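Local coordinates for lovastatin nonaketide synthase, polyketide synthase component (Aspergillus terreus, PDB 7CPX), which builds the nonaketide dihydromonacolin L from malonyl-CoA in the fungal biosynthesis of lovastatin, working together with its partner LovC, at residues L1644-G1649 and V1692-L1697. The protein carries 2 engineered substitutions. Numbering follows the deposited sequence.
Sequences LVVVGG and VMLTEL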
loop_
_atom_site.group_PDB
_atom_site.type_symbol
_atom_site.label_atom_id
_atom_site.label_comp_id
_atom_site.label_asym_id
_atom_site.label_seq_id
_atom_site.Cartn_x
_atom_site.Cartn_y
_atom_site.Cartn_z
ATOM N N LEU A 1644 72.070 9.887 -55.836
ATOM C CA LEU A 1644 72.065 8.637 -55.090
ATOM C C LEU A 1644 73.396 8.472 -54.371
ATOM O O LEU A 1644 74.462 8.655 -54.971
ATOM C CB LEU A 1644 71.804 7.447 -56.013
ATOM C CG LEU A 1644 71.624 6.105 -55.299
ATOM C CD1 LEU A 1644 70.521 5.292 -55.955
ATOM C CD2 LEU A 1644 72.926 5.319 -55.284
ATOM N N VAL A 1645 73.328 8.130 -53.088
ATOM C CA VAL A 1645 74.507 7.961 -52.248
ATOM C C VAL A 1645 74.404 6.608 -51.561
ATOM O O VAL A 1645 73.439 6.351 -50.834
ATOM C CB VAL A 1645 74.637 9.083 -51.204
ATOM C CG1 VAL A 1645 75.933 8.934 -50.429
ATOM C CG2 VAL A 1645 74.554 10.453 -51.869
ATOM N N VAL A 1646 75.396 5.753 -51.777
ATOM C CA VAL A 1646 75.447 4.431 -51.166
ATOM C C VAL A 1646 76.437 4.474 -50.013
ATOM O O VAL A 1646 77.557 4.980 -50.163
ATOM C CB VAL A 1646 75.839 3.354 -52.189
ATOM C CG1 VAL A 1646 75.696 1.974 -51.572
ATOM C CG2 VAL A 1646 74.988 3.476 -53.440
ATOM N N VAL A 1647 76.019 3.960 -48.860
ATOM C CA VAL A 1647 76.837 3.928 -47.656
ATOM C C VAL A 1647 76.909 2.488 -47.172
ATOM O O VAL A 1647 75.879 1.813 -47.063
ATOM C CB VAL A 1647 76.270 4.845 -46.558
ATOM C CG1 VAL A 1647 77.259 4.978 -45.413
ATOM C CG2 VAL A 1647 75.919 6.208 -47.132
ATOM N N GLY A 1648 78.125 2.022 -46.880
ATOM C CA GLY A 1648 78.356 0.660 -46.444
ATOM C C GLY A 1648 79.264 -0.078 -47.418
ATOM O O GLY A 1648 80.236 0.485 -47.930
ATOM N N GLY A 1649 78.931 -1.341 -47.668
ATOM C CA GLY A 1649 79.701 -2.148 -48.590
ATOM C C GLY A 1649 80.995 -2.695 -48.037
ATOM O O GLY A 1649 81.823 -3.179 -48.814
ATOM N N VAL A 1692 71.194 4.770 -49.987
ATOM C CA VAL A 1692 71.089 3.318 -49.921
ATOM C C VAL A 1692 72.137 2.860 -48.920
ATOM O O VAL A 1692 73.340 2.923 -49.202
ATOM C CB VAL A 1692 71.302 2.652 -51.286
ATOM C CG1 VAL A 1692 71.161 1.144 -51.165
ATOM C CG2 VAL A 1692 70.317 3.207 -52.301
ATOM N N MET A 1693 71.691 2.402 -47.757
ATOM C CA MET A 1693 72.567 2.168 -46.616
ATOM C C MET A 1693 72.762 0.669 -46.434
ATOM O O MET A 1693 71.828 -0.045 -46.052
ATOM C CB MET A 1693 71.981 2.799 -45.358
ATOM C CG MET A 1693 71.504 4.231 -45.550
ATOM S SD MET A 1693 72.839 5.380 -45.924
ATOM C CE MET A 1693 73.743 5.344 -44.381
ATOM N N LEU A 1694 73.976 0.199 -46.707
ATOM C CA LEU A 1694 74.382 -1.167 -46.411
ATOM C C LEU A 1694 75.110 -1.269 -45.078
ATOM O O LEU A 1694 75.672 -2.325 -44.769
ATOM C CB LEU A 1694 75.273 -1.706 -47.532
ATOM C CG LEU A 1694 74.573 -2.136 -48.825
ATOM C CD1 LEU A 1694 73.733 -1.010 -49.405
ATOM C CD2 LEU A 1694 75.597 -2.617 -49.842
ATOM N N THR A 1695 75.109 -0.195 -44.286
ATOM C CA THR A 1695 75.860 -0.191 -43.036
ATOM C C THR A 1695 75.374 -1.284 -42.095
ATOM O O THR A 1695 76.181 -1.949 -41.436
ATOM C CB THR A 1695 75.748 1.177 -42.363
ATOM O OG1 THR A 1695 74.371 1.476 -42.107
ATOM C CG2 THR A 1695 76.339 2.255 -43.255
ATOM N N GLU A 1696 74.058 -1.482 -42.013
ATOM C CA GLU A 1696 73.527 -2.502 -41.118
ATOM C C GLU A 1696 73.994 -3.895 -41.511
ATOM O O GLU A 1696 74.158 -4.750 -40.635
ATOM C CB GLU A 1696 72.000 -2.443 -41.097
ATOM C CG GLU A 1696 71.441 -1.036 -41.008
ATOM C CD GLU A 1696 72.183 -0.180 -40.002
ATOM O OE1 GLU A 1696 72.570 -0.707 -38.938
ATOM O OE2 GLU A 1696 72.386 1.019 -40.283
ATOM N N LEU A 1697 74.212 -4.141 -42.804
ATOM C CA LEU A 1697 74.884 -5.369 -43.210
ATOM C C LEU A 1697 76.304 -5.408 -42.666
ATOM O O LEU A 1697 76.781 -6.470 -42.247
ATOM C CB LEU A 1697 74.891 -5.486 -44.733
ATOM C CG LEU A 1697 73.554 -5.224 -45.432
ATOM C CD1 LEU A 1697 73.668 -5.485 -46.923
ATOM C CD2 LEU A 1697 72.441 -6.065 -44.826
#
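Val1646 and Val1647 pair in parallel with Val1692 and Met1693, joining strands 1644-1647 and 1689-1693 side by side within a mixed beta sheet whose run of parallel strands is consistent with a Rossmann-like alpha/beta fold. The backbone of Val1692 is gripped at both ends, as is usual for a parallel pair: its N donates to Val1645 O at 2.9 Å, and its O accepts from Val1647 N at 2.9 Å. A third bond, from Leu1694 N to Val1647 O, carries the same alternation one residue beyond strand 1689-1693.

The side chains divide between the two faces. On one, Val1647 and Met1693 lie alongside each other and point the same way. Bends at chi2 (-65°) and chi3 (-67°) curl the methionine so that its sulfur and methyl lie along the valine, bringing Met1693 SD to 3.4 Å from Val1647 CG2 and the terminal methyl against Val1647 CB. Thr1695 CG2 closes on the other valine branch, 3.6 Å from Val1647 CG1. The opposite face carries Val1646 and Val1692, where Leu1694 CD1 reaches Val1646 CG1 at 4.2 Å and Leu1644 CD1 approaches Val1692 CG2. Beyond the strands, Gly1648 passes close to the backbone of Leu1694 and Thr1695, and its phi of 119° suits a residue without a side chain.

Helix 1652-1664, which follows strand 1644-1647, covers the Val1646-Val1692 face through Leu1658 and Ile1661. Strand 1670-1673 bonds to the far edge of strand 1644-1647, completing a beta-alpha-beta crossover, while Met1693 and Leu1694 pack against strand 1720-1728 on the other side.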